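Local coordinates for protein phospholethanolamine N-methyltransferase 2 (Haemonchus contortus, PDB 4KRI) that probably transfers methyl groups from S-adenosylmethionine to phosphomonomethylethanolamine on the way to phosphocholine, and is held here with S-adenosylhomocysteine and that phosphate ester, at residues K215-M220 against G319-I324; R225-G230 against D291-R296; G236-A241 against A271-A276; H249-S254 against C278-Y283. All coordinates share one frame; numbering follows the deposited sequence.

Contact 1 (K215-M220 against G319-I324); sequences KRFGPM and GGKVLI
The ammonium NZ of Lys321 reaches across to the loop that follows helix 206-215 and donates to the carbonyl oxygen of Phe217, NZ to O 3.2 Å. The donor stands 46° out of the carbonyl plane, so it lies off the lone-pair direction. A water bridges the same ammonium to the next carbonyl back, accepting from Lys321 NZ and donating to Arg216 O. The lysine chain runs extended from its strand until a bend at its third torsion (chi3 -88°) brings NZ within bonding distance of Phe217 O and of the water. On the way its methylenes line the Phe217 ring, Lys321 CD lying 3.7 Å from Phe217 CD1, and the two side chains pass each other in opposite directions. Leu323 takes one face of that ring: its CB sits 3.4 Å from Phe217 CZ, a CH-pi contact displaced from the ring centre toward the rim. The methyl CD1 of Leu323 goes farther along, to the backbone of the turn, 3.7 Å from Arg216 C. A type I turn from Lys215 to Gly218, closed by Gly218 N to Lys215 O, carries Phe217, whose ring end comes up to the strand. The guanidinium of Arg216 forms salt bridges through NH2 with Glu368 and Glu370. Around this contact Tyr292 of strand 290-296 meets the Phe217 ring edge-to-face, and strand 422-430 flanks strand 320-329, touching Lys321 through Val430 and Leu323 through Phe426.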
# COMPACT_ATOMS: atom_id res chain seq x y z
N LYS A 215 19.54 -11.51 -1.29
CA LYS A 215 20.31 -12.74 -1.39
C LYS A 215 20.20 -13.61 -0.14
O LYS A 215 20.44 -14.81 -0.20
CB LYS A 215 21.78 -12.42 -1.69
CG LYS A 215 22.00 -12.05 -3.16
CD LYS A 215 23.44 -11.61 -3.43
CE LYS A 215 23.61 -11.14 -4.88
NZ LYS A 215 24.99 -10.63 -5.15
N ARG A 216 19.83 -13.02 0.98
CA ARG A 216 19.70 -13.79 2.21
C ARG A 216 18.43 -14.64 2.27
O ARG A 216 18.22 -15.39 3.23
CB ARG A 216 19.83 -12.86 3.42
CG ARG A 216 21.18 -12.15 3.40
CD ARG A 216 21.44 -11.39 4.65
NE ARG A 216 21.41 -12.25 5.82
CZ ARG A 216 21.77 -11.85 7.04
NH1 ARG A 216 22.20 -10.61 7.20
NH2 ARG A 216 21.71 -12.68 8.06
N PHE A 217 17.61 -14.54 1.23
CA PHE A 217 16.48 -15.47 1.08
C PHE A 217 17.02 -16.85 0.73
O PHE A 217 16.35 -17.86 0.96
CB PHE A 217 15.56 -15.04 -0.06
CG PHE A 217 14.38 -14.20 0.37
CD1 PHE A 217 13.33 -14.76 1.08
CD2 PHE A 217 14.30 -12.86 0.03
CE1 PHE A 217 12.22 -13.99 1.46
CE2 PHE A 217 13.21 -12.08 0.39
CZ PHE A 217 12.16 -12.65 1.10
N GLY A 218 18.23 -16.88 0.17
CA GLY A 218 18.77 -18.09 -0.41
C GLY A 218 18.35 -18.21 -1.86
O GLY A 218 17.96 -17.21 -2.47
N PRO A 219 18.42 -19.42 -2.43
CA PRO A 219 18.07 -19.61 -3.84
C PRO A 219 16.63 -19.21 -4.14
O PRO A 219 15.71 -19.67 -3.46
CB PRO A 219 18.24 -21.13 -4.04
CG PRO A 219 19.19 -21.55 -2.96
CD PRO A 219 18.87 -20.66 -1.78
N MET A 220 16.46 -18.34 -5.13
CA MET A 220 15.13 -17.98 -5.63
C MET A 220 15.09 -18.28 -7.12
O MET A 220 16.12 -18.22 -7.79
CB MET A 220 14.84 -16.51 -5.33
CG MET A 220 14.80 -16.21 -3.83
SD MET A 220 14.18 -14.56 -3.44
CE MET A 220 15.46 -13.61 -4.23
N GLY A 319 6.18 -24.10 3.22
CA GLY A 319 7.57 -24.11 2.78
C GLY A 319 8.07 -22.74 2.34
O GLY A 319 9.26 -22.57 2.07
N GLY A 320 7.17 -21.77 2.27
CA GLY A 320 7.53 -20.41 1.86
C GLY A 320 8.34 -19.67 2.91
O GLY A 320 8.39 -20.08 4.08
N LYS A 321 8.96 -18.57 2.51
CA LYS A 321 9.89 -17.87 3.40
C LYS A 321 9.55 -16.40 3.57
O LYS A 321 9.19 -15.73 2.60
CB LYS A 321 11.32 -18.02 2.88
CG LYS A 321 12.35 -17.30 3.75
CD LYS A 321 13.79 -17.66 3.37
CE LYS A 321 14.27 -18.89 4.11
NZ LYS A 321 15.65 -19.30 3.70
N VAL A 322 9.65 -15.92 4.80
CA VAL A 322 9.47 -14.51 5.12
C VAL A 322 10.83 -13.93 5.49
O VAL A 322 11.63 -14.60 6.13
CB VAL A 322 8.44 -14.30 6.24
CG1 VAL A 322 8.81 -15.10 7.49
CG2 VAL A 322 8.29 -12.81 6.59
N LEU A 323 11.11 -12.71 5.03
CA LEU A 323 12.33 -12.01 5.38
C LEU A 323 11.98 -10.55 5.60
O LEU A 323 11.36 -9.92 4.75
CB LEU A 323 13.39 -12.16 4.28
CG LEU A 323 14.81 -11.74 4.62
CD1 LEU A 323 15.82 -12.52 3.80
CD2 LEU A 323 14.99 -10.25 4.40
N ILE A 324 12.36 -10.02 6.76
CA ILE A 324 12.02 -8.65 7.13
C ILE A 324 13.27 -7.96 7.70
O ILE A 324 14.02 -8.57 8.47
CB ILE A 324 10.91 -8.64 8.21
CG1 ILE A 324 9.65 -9.36 7.71
CG2 ILE A 324 10.56 -7.21 8.65
CD1 ILE A 324 8.58 -9.57 8.79
O HOH W 1 17.11 -17.44 4.45

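Contact 2 (R225-G230 against D291-R296); sequences RMLDIG and DYVFSR. With SAH (S-adenosyl-L-homocysteine), chain D.
Strands 225-229 and 292-296 run parallel, their axes 4.6 Å apart at 25°, with Met226 beside Tyr292, Leu227 beside Val293 and Asp228 beside Phe294. Four sound backbone bonds, Tyr292 N to Arg225 O, Leu227 N to Tyr292 O, Phe294 N to Leu227 O and Ile229 N to Phe294 O, join them; Asp291 N also reaches Arg225 O weakly. At the start of the ladder the carboxylate of Asp291 takes over: OD2 accepts from Arg225 N at 2.8 Å through its anti lone pair, while OD1 pairs with Lys317. On the face of Met226 and Phe294, the bend at the end of the methionine (chi3 -78°) lays CE 3.9 Å from Tyr292 CB. Met226 SD lies 4.0 Å from Phe294 CB and 5.4 Å from the centroid of the Phe294 ring, an oblique Met-aromatic contact. Asp228 lies alongside Phe294 and points the same way; Asp228 OD2 meets the ring edge in plane, 3.7 Å from Phe294 CD2, with carboxylate and ring planes 88° apart. Across the sheet, Ile229 CD1 rests on Val293 CG1 at 3.8 Å, and helix 305-315 covers both through Ile312. A water accepts from Arg296 N and lies close to Asp228 OD1 and Ile229 O. Just beyond, the amino nitrogen of S-adenosylhomocysteine donates to Gly230 O and Arg296 O. Parallel strands whose C-terminal ends hold the cofactor, with a glycine-rich turn after the first, are the hallmark of Rossmann-like methyltransferases.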
# COMPACT_ATOMS: atom_id res chain seq x y z
N ARG A 225 6.58 -16.24 -6.67
CA ARG A 225 5.75 -15.09 -6.33
C ARG A 225 6.15 -14.47 -5.01
O ARG A 225 6.26 -15.16 -3.99
CB ARG A 225 4.28 -15.53 -6.26
CG ARG A 225 3.77 -16.13 -7.58
CD ARG A 225 2.25 -16.25 -7.64
NE ARG A 225 1.60 -14.96 -7.41
CZ ARG A 225 0.89 -14.66 -6.33
NH1 ARG A 225 0.71 -15.56 -5.37
NH2 ARG A 225 0.34 -13.46 -6.20
N MET A 226 6.37 -13.16 -5.03
CA MET A 226 6.77 -12.45 -3.83
C MET A 226 5.77 -11.35 -3.47
O MET A 226 5.32 -10.61 -4.34
CB MET A 226 8.17 -11.83 -4.01
CG MET A 226 8.58 -10.84 -2.91
SD MET A 226 10.25 -10.17 -3.21
CE MET A 226 11.24 -11.55 -2.67
N LEU A 227 5.43 -11.27 -2.18
CA LEU A 227 4.65 -10.15 -1.66
C LEU A 227 5.60 -9.20 -0.98
O LEU A 227 6.34 -9.60 -0.07
CB LEU A 227 3.63 -10.66 -0.62
CG LEU A 227 2.84 -9.55 0.09
CD1 LEU A 227 1.90 -8.84 -0.91
CD2 LEU A 227 2.04 -10.13 1.25
N ASP A 228 5.59 -7.93 -1.39
CA ASP A 228 6.44 -6.92 -0.74
C ASP A 228 5.54 -6.02 0.10
O ASP A 228 4.69 -5.33 -0.44
CB ASP A 228 7.19 -6.09 -1.80
CG ASP A 228 8.19 -5.11 -1.19
OD1 ASP A 228 7.86 -4.43 -0.18
OD2 ASP A 228 9.33 -4.99 -1.72
N ILE A 229 5.74 -6.04 1.41
CA ILE A 229 4.92 -5.26 2.31
C ILE A 229 5.62 -3.93 2.61
O ILE A 229 6.73 -3.92 3.13
CB ILE A 229 4.63 -6.04 3.63
CG1 ILE A 229 3.70 -7.22 3.33
CG2 ILE A 229 4.03 -5.12 4.68
CD1 ILE A 229 3.53 -8.20 4.50
N GLY A 230 4.96 -2.82 2.30
CA GLY A 230 5.54 -1.51 2.50
C GLY A 230 6.54 -1.18 1.41
O GLY A 230 7.66 -0.77 1.68
N ASP A 291 5.42 -17.50 -2.55
CA ASP A 291 6.68 -18.16 -2.23
C ASP A 291 7.50 -17.39 -1.19
O ASP A 291 8.20 -17.99 -0.38
CB ASP A 291 7.51 -18.36 -3.50
CG ASP A 291 6.85 -19.28 -4.48
OD1 ASP A 291 6.86 -20.51 -4.22
OD2 ASP A 291 6.29 -18.79 -5.49
N TYR A 292 7.41 -16.05 -1.23
CA TYR A 292 8.20 -15.18 -0.37
C TYR A 292 7.37 -14.02 0.08
O TYR A 292 6.53 -13.52 -0.66
CB TYR A 292 9.42 -14.61 -1.14
CG TYR A 292 10.25 -15.69 -1.76
CD1 TYR A 292 11.09 -16.48 -0.98
CD2 TYR A 292 10.18 -15.94 -3.13
CE1 TYR A 292 11.84 -17.49 -1.55
CE2 TYR A 292 10.92 -16.95 -3.71
CZ TYR A 292 11.75 -17.72 -2.91
OH TYR A 292 12.49 -18.73 -3.48
N VAL A 293 7.61 -13.58 1.30
CA VAL A 293 7.08 -12.31 1.76
C VAL A 293 8.29 -11.53 2.23
O VAL A 293 9.10 -12.01 3.02
CB VAL A 293 6.08 -12.49 2.92
CG1 VAL A 293 5.75 -11.14 3.55
CG2 VAL A 293 4.81 -13.16 2.41
N PHE A 294 8.43 -10.32 1.70
CA PHE A 294 9.60 -9.50 1.97
C PHE A 294 9.11 -8.18 2.54
O PHE A 294 8.16 -7.60 2.01
CB PHE A 294 10.31 -9.24 0.64
CG PHE A 294 11.56 -8.40 0.76
CD1 PHE A 294 12.62 -8.82 1.56
CD2 PHE A 294 11.69 -7.22 0.05
CE1 PHE A 294 13.78 -8.06 1.66
CE2 PHE A 294 12.85 -6.45 0.14
CZ PHE A 294 13.90 -6.87 0.94
N SER A 295 9.75 -7.68 3.58
CA SER A 295 9.38 -6.36 4.07
C SER A 295 10.63 -5.62 4.47
O SER A 295 11.34 -6.05 5.37
CB SER A 295 8.41 -6.44 5.24
OG SER A 295 8.04 -5.12 5.62
N ARG A 296 10.90 -4.52 3.80
CA ARG A 296 12.16 -3.82 4.02
C ARG A 296 11.95 -2.48 4.72
O ARG A 296 11.49 -1.51 4.10
CB ARG A 296 12.83 -3.63 2.66
CG ARG A 296 14.17 -2.96 2.72
CD ARG A 296 15.28 -3.88 3.19
NE ARG A 296 16.28 -3.01 3.79
CZ ARG A 296 17.16 -2.32 3.08
NH1 ARG A 296 17.20 -2.47 1.76
NH2 ARG A 296 18.01 -1.51 3.69
N SAH D . 10.41 -1.06 1.23
CA SAH D . 10.66 0.26 0.59
CB SAH D . 9.92 1.40 1.39
CG SAH D . 10.41 1.71 2.79
SD SAH D . 9.42 3.01 3.60
C SAH D . 12.11 0.50 0.39
O SAH D . 12.92 -0.37 0.66
OXT SAH D . 12.46 1.47 -0.26
C5' SAH D . 8.13 2.20 4.57
C4' SAH D . 6.88 2.03 3.90
O4' SAH D . 6.04 1.18 4.72
C3' SAH D . 6.16 3.32 3.81
O3' SAH D . 5.93 3.61 2.45
C2' SAH D . 4.89 3.12 4.51
O2' SAH D . 3.81 3.77 3.89
C1' SAH D . 4.74 1.63 4.49
N9 SAH D . 3.76 1.12 5.51
C8 SAH D . 3.78 1.36 6.84
N7 SAH D . 2.78 0.66 7.40
C5 SAH D . 2.15 -0.03 6.44
C6 SAH D . 1.06 -0.91 6.45
N6 SAH D . 0.39 -1.21 7.62
N1 SAH D . 0.67 -1.45 5.28
C2 SAH D . 1.30 -1.17 4.13
N3 SAH D . 2.35 -0.33 4.09
C4 SAH D . 2.79 0.25 5.22
O HOH W 2 9.05 -3.49 1.87

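Contact 3 (G236-A241 against A271-A276); sequences GARQAA and ARVTYA
Ala241 CB packs on Val273 CG2 at 3.6 Å, where helix 235-244 lies over strand 273-277 in the Rossmann-like methyltransferase domain. The short helical and strand segments run nearly antiparallel, 155° between their directions and 9.1 Å between axes, a spacing that the small alanines facing the strand allow. Ala237, one turn earlier, approaches the Tyr275 ring obliquely, its CB 4.2 Å from Tyr275 CE1. Val273 CG2 also meets the aliphatic part of Arg238, at CD. Arg238 crosses both Val273 and Tyr275 at about a right angle, and its CG lies 3.6 Å from Tyr275 OH. Its chain is coiled, with bends at the second and third torsions (chi2 -71°, chi3 -61°), which keeps CG and CD against the strand residues while the guanidinium pairs with Glu268 of helix 255-268 in a salt bridge. A water joins Arg238 NH1 to Tyr275 OH, meeting the guanidinium at its edge and in plane. Leu258, Ala261 and Val265 of that second helix touch Tyr275 as well, and Val231 of the glycine-rich turn borders both Ala237 and Tyr275. Arg272, partly exposed, forms a salt bridge through NH2 with Asp270, which itself touches Ala241. Ala241 O lies over the centre of one face of the Arg272 guanidinium, 3.3 Å from Arg272 CZ.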
# COMPACT_ATOMS: atom_id res chain seq x y z
N GLY A 236 12.70 -1.65 -4.47
CA GLY A 236 12.94 -3.03 -4.06
C GLY A 236 12.16 -4.04 -4.87
O GLY A 236 12.71 -5.08 -5.28
N ALA A 237 10.88 -3.77 -5.10
CA ALA A 237 10.07 -4.68 -5.90
C ALA A 237 10.60 -4.77 -7.32
O ALA A 237 10.68 -5.86 -7.90
CB ALA A 237 8.60 -4.25 -5.92
N ARG A 238 10.93 -3.62 -7.89
CA ARG A 238 11.43 -3.57 -9.25
C ARG A 238 12.76 -4.32 -9.37
O ARG A 238 13.03 -4.97 -10.39
CB ARG A 238 11.56 -2.11 -9.72
CG ARG A 238 10.20 -1.41 -9.89
CD ARG A 238 9.45 -1.95 -11.09
NE ARG A 238 10.23 -1.71 -12.31
CZ ARG A 238 10.34 -0.54 -12.92
NH1 ARG A 238 9.69 0.53 -12.45
NH2 ARG A 238 11.09 -0.42 -14.00
N GLN A 239 13.57 -4.24 -8.33
CA GLN A 239 14.86 -4.94 -8.28
C GLN A 239 14.71 -6.45 -8.14
O GLN A 239 15.43 -7.22 -8.78
CB GLN A 239 15.69 -4.41 -7.12
CG GLN A 239 17.05 -5.06 -7.01
CD GLN A 239 17.80 -4.55 -5.79
OE1 GLN A 239 17.23 -4.46 -4.71
NE2 GLN A 239 19.07 -4.21 -5.97
N ALA A 240 13.78 -6.88 -7.29
CA ALA A 240 13.49 -8.31 -7.16
C ALA A 240 13.06 -8.89 -8.51
O ALA A 240 13.48 -10.00 -8.89
CB ALA A 240 12.41 -8.54 -6.10
N ALA A 241 12.25 -8.14 -9.25
CA ALA A 241 11.80 -8.60 -10.54
C ALA A 241 12.95 -8.58 -11.55
O ALA A 241 13.16 -9.54 -12.29
CB ALA A 241 10.63 -7.76 -11.05
N ALA A 271 5.93 -6.31 -16.56
CA ALA A 271 4.70 -7.02 -16.18
C ALA A 271 4.88 -7.96 -15.00
O ALA A 271 3.89 -8.54 -14.54
CB ALA A 271 4.10 -7.76 -17.37
N ARG A 272 6.10 -8.11 -14.51
CA ARG A 272 6.31 -8.90 -13.29
C ARG A 272 5.88 -8.18 -12.03
O ARG A 272 5.73 -8.79 -10.98
CB ARG A 272 7.79 -9.31 -13.15
CG ARG A 272 8.15 -10.38 -14.19
CD ARG A 272 9.65 -10.58 -14.35
NE ARG A 272 10.36 -9.34 -14.70
CZ ARG A 272 11.59 -9.31 -15.20
NH1 ARG A 272 12.24 -10.45 -15.44
NH2 ARG A 272 12.16 -8.15 -15.47
N VAL A 273 5.64 -6.88 -12.15
CA VAL A 273 5.41 -6.06 -10.97
C VAL A 273 4.03 -5.43 -10.96
O VAL A 273 3.64 -4.78 -11.92
CB VAL A 273 6.44 -4.94 -10.89
CG1 VAL A 273 6.15 -4.02 -9.70
CG2 VAL A 273 7.83 -5.54 -10.74
N THR A 274 3.30 -5.61 -9.87
CA THR A 274 1.99 -4.97 -9.71
C THR A 274 1.94 -4.37 -8.30
O THR A 274 2.74 -4.74 -7.45
CB THR A 274 0.83 -5.95 -9.93
OG1 THR A 274 0.96 -7.05 -9.02
CG2 THR A 274 0.81 -6.44 -11.42
N TYR A 275 1.02 -3.44 -8.07
CA TYR A 275 0.95 -2.70 -6.81
C TYR A 275 -0.50 -2.55 -6.32
O TYR A 275 -1.43 -2.58 -7.11
CB TYR A 275 1.53 -1.30 -7.00
CG TYR A 275 3.01 -1.24 -7.31
CD1 TYR A 275 3.94 -1.77 -6.44
CD2 TYR A 275 3.47 -0.62 -8.47
CE1 TYR A 275 5.31 -1.70 -6.70
CE2 TYR A 275 4.84 -0.54 -8.74
CZ TYR A 275 5.74 -1.09 -7.87
OH TYR A 275 7.09 -0.98 -8.15
N ALA A 276 -0.67 -2.39 -5.00
CA ALA A 276 -2.00 -2.10 -4.43
C ALA A 276 -1.84 -1.16 -3.25
O ALA A 276 -0.86 -1.28 -2.51
CB ALA A 276 -2.71 -3.39 -3.98
O HOH W 3 7.86 0.95 -9.86

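Contact 4 (H249-S254 against C278-Y283); sequences HGVDLS and CDACEY. With SAH (S-adenosyl-L-homocysteine), chain D.
Cys278 N donates to Asp252 O at 3.0 Å from an unusual direction, 49° out of the carbonyl plane, and this is the one backbone bond joining the two segments. It lies at the nucleoside end of the Rossmann-like methyltransferase pocket, where an acidic residue closing the second strand takes the ribose. Asp252 and Asp279, one from each segment, both form Asx turns, and both bind S-adenosylhomocysteine through the same carboxylates. Asp252 OD1 accepts from the ribose O3' at 2.7 Å and OD2 from O2' at 2.6 Å, a two-pronged grip. OD2 also receives Ser254 N on its anti lone pair, and Gly232 N of the glycine-rich turn reaches OD1, so backbone N-H groups at both oxygens help fix how the carboxylate is turned. At the adenine, Asp279 OD1 accepts from the amino group N6 and from Cys281 N, the latter 33° out of the carboxylate plane. The thiol of Cys278 is folded back over its own backbone (chi1 60°), bringing SG to 3.7 Å from Val251 CB. Val251 CG2 rests against Ala280 CB at 4.2 Å. Leu253 crosses Asp279 at a slant, Leu253 CD2 4.0 Å from Asp279 OD2, and is backed by Phe176 and Leu180 of helix 176-184. Ser254 caps helix 255-268 through OG to Met257 N. On the adenine edge, Ala280 N donates to N1 at 3.1 Å along an almost straight line.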
# COMPACT_ATOMS: atom_id res chain seq x y z
N HIS A 249 4.28 -8.59 -6.04
CA HIS A 249 3.13 -7.75 -5.77
C HIS A 249 3.47 -6.90 -4.58
O HIS A 249 3.73 -7.42 -3.49
CB HIS A 249 1.87 -8.56 -5.45
CG HIS A 249 0.66 -7.70 -5.23
ND1 HIS A 249 0.20 -6.82 -6.18
CD2 HIS A 249 -0.17 -7.58 -4.17
CE1 HIS A 249 -0.87 -6.19 -5.72
NE2 HIS A 249 -1.12 -6.64 -4.50
N GLY A 250 3.48 -5.59 -4.78
CA GLY A 250 3.86 -4.69 -3.71
C GLY A 250 2.68 -3.95 -3.15
O GLY A 250 1.84 -3.47 -3.91
N VAL A 251 2.61 -3.84 -1.82
CA VAL A 251 1.52 -3.10 -1.19
C VAL A 251 2.08 -1.99 -0.32
O VAL A 251 3.17 -2.10 0.25
CB VAL A 251 0.56 -4.03 -0.39
CG1 VAL A 251 -0.02 -5.10 -1.31
CG2 VAL A 251 1.25 -4.67 0.82
N ASP A 252 1.35 -0.87 -0.25
CA ASP A 252 1.73 0.21 0.63
C ASP A 252 0.49 0.96 1.04
O ASP A 252 -0.46 1.05 0.28
CB ASP A 252 2.69 1.17 -0.07
CG ASP A 252 3.55 1.92 0.91
OD1 ASP A 252 4.75 1.59 1.04
OD2 ASP A 252 3.01 2.81 1.61
N LEU A 253 0.50 1.51 2.26
CA LEU A 253 -0.66 2.24 2.73
C LEU A 253 -0.63 3.67 2.23
O LEU A 253 -1.67 4.32 2.10
CB LEU A 253 -0.70 2.20 4.27
CG LEU A 253 -1.96 2.79 4.91
CD1 LEU A 253 -3.22 2.26 4.23
CD2 LEU A 253 -2.00 2.45 6.38
N SER A 254 0.57 4.16 1.91
CA SER A 254 0.69 5.55 1.49
C SER A 254 0.43 5.75 -0.00
O SER A 254 1.14 5.19 -0.84
CB SER A 254 2.09 6.07 1.83
OG SER A 254 2.33 7.32 1.17
N CYS A 278 -3.08 -0.51 0.27
CA CYS A 278 -3.86 -1.15 1.33
C CYS A 278 -3.03 -1.26 2.58
O CYS A 278 -1.82 -1.05 2.53
CB CYS A 278 -4.34 -2.55 0.92
SG CYS A 278 -3.00 -3.73 0.53
N ASP A 279 -3.69 -1.55 3.69
CA ASP A 279 -3.02 -1.75 4.97
C ASP A 279 -2.76 -3.25 5.07
O ASP A 279 -3.68 -4.06 5.07
CB ASP A 279 -3.94 -1.28 6.10
CG ASP A 279 -3.29 -1.38 7.47
OD1 ASP A 279 -2.39 -2.22 7.66
OD2 ASP A 279 -3.69 -0.60 8.36
N ALA A 280 -1.48 -3.62 5.12
CA ALA A 280 -1.09 -5.03 5.07
C ALA A 280 -1.59 -5.84 6.27
O ALA A 280 -1.62 -7.07 6.24
CB ALA A 280 0.42 -5.16 4.91
N CYS A 281 -2.01 -5.14 7.32
CA CYS A 281 -2.61 -5.79 8.48
C CYS A 281 -4.08 -6.14 8.31
O CYS A 281 -4.63 -6.91 9.09
CB CYS A 281 -2.48 -4.89 9.69
SG CYS A 281 -0.83 -4.91 10.31
N GLU A 282 -4.71 -5.55 7.30
CA GLU A 282 -6.15 -5.70 7.10
C GLU A 282 -6.51 -6.46 5.84
O GLU A 282 -7.47 -7.23 5.80
CB GLU A 282 -6.83 -4.33 7.04
CG GLU A 282 -6.71 -3.48 8.29
CD GLU A 282 -7.36 -2.11 8.12
OE1 GLU A 282 -6.65 -1.09 8.24
OE2 GLU A 282 -8.59 -2.06 7.86
N TYR A 283 -5.73 -6.23 4.79
CA TYR A 283 -6.10 -6.67 3.45
C TYR A 283 -6.18 -8.18 3.29
O TYR A 283 -5.42 -8.93 3.90
CB TYR A 283 -5.13 -6.09 2.43
CG TYR A 283 -5.53 -6.32 1.01
CD1 TYR A 283 -6.42 -5.47 0.38
CD2 TYR A 283 -5.01 -7.40 0.29
CE1 TYR A 283 -6.79 -5.67 -0.94
CE2 TYR A 283 -5.38 -7.61 -1.03
CZ TYR A 283 -6.27 -6.74 -1.64
OH TYR A 283 -6.64 -6.94 -2.95
N SAH D . 10.41 -1.06 1.23
CA SAH D . 10.66 0.26 0.59
CB SAH D . 9.92 1.40 1.39
CG SAH D . 10.41 1.71 2.79
SD SAH D . 9.42 3.01 3.60
C SAH D . 12.11 0.50 0.39
O SAH D . 12.92 -0.37 0.66
OXT SAH D . 12.46 1.47 -0.26
C5' SAH D . 8.13 2.20 4.57
C4' SAH D . 6.88 2.03 3.90
O4' SAH D . 6.04 1.18 4.72
C3' SAH D . 6.16 3.32 3.81
O3' SAH D . 5.93 3.61 2.45
C2' SAH D . 4.89 3.12 4.51
O2' SAH D . 3.81 3.77 3.89
C1' SAH D . 4.74 1.63 4.49
N9 SAH D . 3.76 1.12 5.51
C8 SAH D . 3.78 1.36 6.84
N7 SAH D . 2.78 0.66 7.40
C5 SAH D . 2.15 -0.03 6.44
C6 SAH D . 1.06 -0.91 6.45
N6 SAH D . 0.39 -1.21 7.62
N1 SAH D . 0.67 -1.45 5.28
C2 SAH D . 1.30 -1.17 4.13
N3 SAH D . 2.35 -0.33 4.09
C4 SAH D . 2.79 0.25 5.22

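All four contacts are largely buried and share one run of strands. Contacts 1 and 2 meet on strands 320-329 and 290-296, contacts 2 and 4 on 225-229 and 247-252, contacts 4 and 3 on 247-252 and 273-277. Contact 1 lies farthest from the chain centre, about 21 Å, and binds a loop to a strand through an ammonium, a water and an aromatic face. Contact 2 is a strand ladder ruled by backbone bonds. Contact 3, which has no direct hydrogen bond, relies on small apolar groups and arginine chains. Contact 4, centred about 4 Å from the chain centre, joins its segments by one backbone bond and small apolar contacts and spends its polar groups on S-adenosylhomocysteine, at the nucleoside end; contact 2 holds the amino end.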